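Long-range contact in protection of telomeres protein 1 (Schizosaccharomyces pombe, PDB 4HIO), which binds single-stranded telomeric DNA, protects the 3' overhang of chromosome ends and regulates telomerase and telomere length: residues Ile67-Trp72 against Leu104-His109. The protein carries 1 engineered substitution. Residues are numbered along the deposited sequence; the frame is centred on the assembly and turned at random.
Sequences IRCILW and LECILH. With nucleotides of chain B.
Arg68 and Glu105 form a side-on salt bridge in which NE and NH2 of the arginine both hold OE1 of the glutamate, NH2 at 2.9 Å, with guanidinium and carboxylate planes 76° apart. With CG between backbone N and carbonyl carbon (chi1 67°) and the chain extended beyond, the Glu105 carboxylate also reads the guanine edge of DG2 of chain B: N1 gives a nearly straight bond to OE2 (2.7 Å), N2 one to OE1. The Arg68 guanidinium lies between this N2 and the base of DA5 of chain B. Ile70 CD1 touches the DG2 ring, while Trp72 stacks one face on the base of DG1 of chain B, has Ile70 CG2 over the other and meets Ile107 CG2 at its edge; an alanine in place of Trp72 would probably leave the DG1 base without its stacking partner. Four backbone hydrogen bonds hold the parallel strands together: Cys106 N to Arg68 O (2.7 Å), Ile70 N to Cys106 O, Leu108 N to Ile70 O and Trp72 N to Leu108 O. On the sheet's other face, Leu71 CD1 packs on Leu108 CD1 (3.6 Å). Within this OB-fold DNA-binding domain, strand 33-38 flanks 67-71, strand 88-98 flanks 104-108, and helix 74-79 touches Leu71 and Leu108.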
loop_
_atom_site.group_PDB
_atom_site.type_symbol
_atom_site.label_atom_id
_atom_site.label_comp_id
_atom_site.label_asym_id
_atom_site.label_seq_id
_atom_site.Cartn_x
_atom_site.Cartn_y
_atom_site.Cartn_z
ATOM N N ILE A 67 3.623 -1.271 -3.969
ATOM C CA ILE A 67 2.603 -0.547 -4.713
ATOM C C ILE A 67 2.336 0.838 -4.122
ATOM O O ILE A 67 2.349 1.025 -2.907
ATOM C CB ILE A 67 1.280 -1.353 -4.828
ATOM C CG1 ILE A 67 0.261 -0.593 -5.682
ATOM C CG2 ILE A 67 0.719 -1.678 -3.452
ATOM C CD1 ILE A 67 -0.967 -1.393 -6.045
ATOM N N ARG A 68 2.110 1.804 -5.004
ATOM C CA ARG A 68 1.749 3.153 -4.607
ATOM C C ARG A 68 0.277 3.220 -4.228
ATOM O O ARG A 68 -0.588 2.777 -4.980
ATOM C CB ARG A 68 2.042 4.131 -5.749
ATOM C CG ARG A 68 1.990 5.597 -5.362
ATOM C CD ARG A 68 2.483 6.471 -6.499
ATOM N NE ARG A 68 2.042 5.949 -7.785
ATOM C CZ ARG A 68 2.796 5.892 -8.875
ATOM N NH1 ARG A 68 4.044 6.336 -8.856
ATOM N NH2 ARG A 68 2.292 5.398 -9.994
ATOM N N CYS A 69 0.000 3.780 -3.058
ATOM C CA CYS A 69 -1.354 4.154 -2.686
ATOM C C CYS A 69 -1.496 5.669 -2.572
ATOM O O CYS A 69 -0.758 6.316 -1.839
ATOM C CB CYS A 69 -1.741 3.492 -1.365
ATOM S SG CYS A 69 -1.348 1.736 -1.273
ATOM N N ILE A 70 -2.436 6.231 -3.320
ATOM C CA ILE A 70 -2.673 7.665 -3.287
ATOM C C ILE A 70 -3.939 7.974 -2.499
ATOM O O ILE A 70 -5.011 7.481 -2.822
ATOM C CB ILE A 70 -2.786 8.255 -4.699
ATOM C CG1 ILE A 70 -1.568 7.858 -5.537
ATOM C CG2 ILE A 70 -2.924 9.767 -4.635
ATOM C CD1 ILE A 70 -1.523 8.503 -6.896
ATOM N N LEU A 71 -3.793 8.792 -1.461
ATOM C CA LEU A 71 -4.894 9.129 -0.569
ATOM C C LEU A 71 -5.337 10.572 -0.773
ATOM O O LEU A 71 -4.538 11.492 -0.638
ATOM C CB LEU A 71 -4.480 8.918 0.886
ATOM C CG LEU A 71 -4.447 7.485 1.418
ATOM C CD1 LEU A 71 -3.614 6.598 0.512
ATOM C CD2 LEU A 71 -3.908 7.453 2.838
ATOM N N TRP A 72 -6.614 10.752 -1.093
ATOM C CA TRP A 72 -7.180 12.066 -1.332
ATOM C C TRP A 72 -8.110 12.492 -0.208
ATOM O O TRP A 72 -8.683 11.663 0.492
ATOM C CB TRP A 72 -7.979 12.073 -2.636
ATOM C CG TRP A 72 -7.187 11.813 -3.863
ATOM C CD1 TRP A 72 -7.099 10.638 -4.544
ATOM C CD2 TRP A 72 -6.382 12.754 -4.582
ATOM N NE1 TRP A 72 -6.284 10.782 -5.634
ATOM C CE2 TRP A 72 -5.832 12.074 -5.684
ATOM C CE3 TRP A 72 -6.075 14.106 -4.399
ATOM C CZ2 TRP A 72 -4.989 12.696 -6.596
ATOM C CZ3 TRP A 72 -5.239 14.720 -5.308
ATOM C CH2 TRP A 72 -4.704 14.016 -6.391
ATOM N N LEU A 104 0.343 -1.025 -11.728
ATOM C CA LEU A 104 -0.796 -1.034 -10.833
ATOM C C LEU A 104 -0.577 -0.065 -9.686
ATOM O O LEU A 104 0.514 0.020 -9.144
ATOM C CB LEU A 104 -0.988 -2.435 -10.256
ATOM C CG LEU A 104 -2.358 -3.096 -10.374
ATOM C CD1 LEU A 104 -2.300 -4.502 -9.827
ATOM C CD2 LEU A 104 -3.400 -2.281 -9.654
ATOM N N GLU A 105 -1.627 0.652 -9.312
ATOM C CA GLU A 105 -1.585 1.486 -8.119
ATOM C C GLU A 105 -2.920 1.505 -7.378
ATOM O O GLU A 105 -3.955 1.134 -7.923
ATOM C CB GLU A 105 -1.164 2.908 -8.478
ATOM C CG GLU A 105 -2.173 3.654 -9.329
ATOM C CD GLU A 105 -1.699 5.041 -9.705
ATOM O OE1 GLU A 105 -0.577 5.407 -9.308
ATOM O OE2 GLU A 105 -2.447 5.762 -10.395
ATOM N N CYS A 106 -2.868 1.942 -6.126
ATOM C CA CYS A 106 -4.046 1.991 -5.270
ATOM C C CYS A 106 -4.509 3.431 -5.093
ATOM O O CYS A 106 -3.696 4.339 -4.973
ATOM C CB CYS A 106 -3.746 1.371 -3.899
ATOM S SG CYS A 106 -3.729 -0.433 -3.882
ATOM N N ILE A 107 -5.824 3.623 -5.065
ATOM C CA ILE A 107 -6.403 4.938 -4.828
ATOM C C ILE A 107 -7.478 4.924 -3.749
ATOM O O ILE A 107 -8.394 4.116 -3.782
ATOM C CB ILE A 107 -7.034 5.535 -6.100
ATOM C CG1 ILE A 107 -6.063 5.454 -7.272
ATOM C CG2 ILE A 107 -7.436 6.979 -5.856
ATOM C CD1 ILE A 107 -4.917 6.410 -7.149
ATOM N N LEU A 108 -7.361 5.847 -2.803
ATOM C CA LEU A 108 -8.437 6.119 -1.869
ATOM C C LEU A 108 -8.955 7.505 -2.209
ATOM O O LEU A 108 -8.380 8.504 -1.803
ATOM C CB LEU A 108 -7.953 6.057 -0.421
ATOM C CG LEU A 108 -7.671 4.656 0.124
ATOM C CD1 LEU A 108 -6.226 4.280 -0.129
ATOM C CD2 LEU A 108 -7.986 4.571 1.596
ATOM N N HIS A 109 -10.028 7.545 -2.990
ATOM C CA HIS A 109 -10.622 8.778 -3.426
ATOM C C HIS A 109 -11.679 9.306 -2.429
ATOM O O HIS A 109 -12.249 8.570 -1.690
ATOM C CB HIS A 109 -11.260 8.585 -4.797
ATOM C CG HIS A 109 -12.323 7.530 -4.816
ATOM N ND1 HIS A 109 -13.645 7.784 -4.526
ATOM C CD2 HIS A 109 -12.257 6.210 -5.112
ATOM C CE1 HIS A 109 -14.342 6.666 -4.636
ATOM N NE2 HIS A 109 -13.522 5.695 -4.982
ATOM O "O5'" DG B 1 -7.154 13.880 -13.713
ATOM C "C5'" DG B 1 -7.465 13.668 -12.332
ATOM C "C4'" DG B 1 -7.228 14.910 -11.485
ATOM O "O4'" DG B 1 -8.204 14.945 -10.410
ATOM C "C3'" DG B 1 -5.867 14.966 -10.800
ATOM O "O3'" DG B 1 -5.448 16.307 -10.560
ATOM C "C2'" DG B 1 -6.161 14.247 -9.492
ATOM C "C1'" DG B 1 -7.556 14.767 -9.167
ATOM N N9 DG B 1 -8.322 13.843 -8.335
ATOM C C8 DG B 1 -8.692 12.560 -8.650
ATOM N N7 DG B 1 -9.368 11.965 -7.711
ATOM C C5 DG B 1 -9.451 12.911 -6.702
ATOM C C6 DG B 1 -10.067 12.840 -5.430
ATOM O O6 DG B 1 -10.686 11.898 -4.926
ATOM N N1 DG B 1 -9.915 14.024 -4.719
ATOM C C2 DG B 1 -9.253 15.134 -5.178
ATOM N N2 DG B 1 -9.207 16.183 -4.349
ATOM N N3 DG B 1 -8.674 15.213 -6.362
ATOM C C4 DG B 1 -8.812 14.071 -7.070
ATOM P P DG B 2 -3.890 16.687 -10.526
ATOM O OP1 DG B 2 -3.730 18.045 -9.973
ATOM O OP2 DG B 2 -3.331 16.361 -11.855
ATOM O "O5'" DG B 2 -3.300 15.657 -9.454
ATOM C "C5'" DG B 2 -2.411 16.112 -8.435
ATOM C "C4'" DG B 2 -1.039 15.484 -8.585
ATOM O "O4'" DG B 2 -1.131 14.067 -8.285
ATOM C "C3'" DG B 2 -0.508 15.584 -10.008
ATOM O "O3'" DG B 2 0.906 15.669 -10.071
ATOM C "C2'" DG B 2 -0.990 14.284 -10.628
ATOM C "C1'" DG B 2 -0.936 13.310 -9.462
ATOM N N9 DG B 2 -1.984 12.311 -9.611
ATOM C C8 DG B 2 -3.329 12.553 -9.689
ATOM N N7 DG B 2 -4.043 11.479 -9.841
ATOM C C5 DG B 2 -3.110 10.454 -9.876
ATOM C C6 DG B 2 -3.296 9.061 -10.023
ATOM O O6 DG B 2 -4.354 8.434 -10.151
ATOM N N1 DG B 2 -2.083 8.381 -10.007
ATOM C C2 DG B 2 -0.849 8.969 -9.867
ATOM N N2 DG B 2 0.204 8.142 -9.874
ATOM N N3 DG B 2 -0.664 10.273 -9.729
ATOM C C4 DG B 2 -1.834 10.951 -9.742
ATOM P P DA B 5 10.055 7.033 -11.356
ATOM O OP1 DA B 5 11.490 7.288 -11.600
ATOM O OP2 DA B 5 9.342 6.060 -12.199
ATOM O "O5'" DA B 5 9.868 6.642 -9.822
ATOM C "C5'" DA B 5 9.988 7.623 -8.804
ATOM C "C4'" DA B 5 10.330 6.944 -7.492
ATOM O "O4'" DA B 5 9.188 6.183 -7.049
ATOM C "C3'" DA B 5 11.435 5.905 -7.595
ATOM O "O3'" DA B 5 11.997 5.639 -6.329
ATOM C "C2'" DA B 5 10.687 4.690 -8.125
ATOM C "C1'" DA B 5 9.302 4.847 -7.506
ATOM N N9 DA B 5 8.232 4.621 -8.473
ATOM C C8 DA B 5 8.169 5.095 -9.752
ATOM N N7 DA B 5 7.090 4.741 -10.401
ATOM C C5 DA B 5 6.393 3.983 -9.471
ATOM C C6 DA B 5 5.160 3.309 -9.532
ATOM N N6 DA B 5 4.375 3.295 -10.609
ATOM N N1 DA B 5 4.762 2.645 -8.433
ATOM C C2 DA B 5 5.547 2.658 -7.354
ATOM N N3 DA B 5 6.724 3.243 -7.177
ATOM C C4 DA B 5 7.087 3.897 -8.283
HETATM O O HOH W 1 2.371 1.498 -7.816
#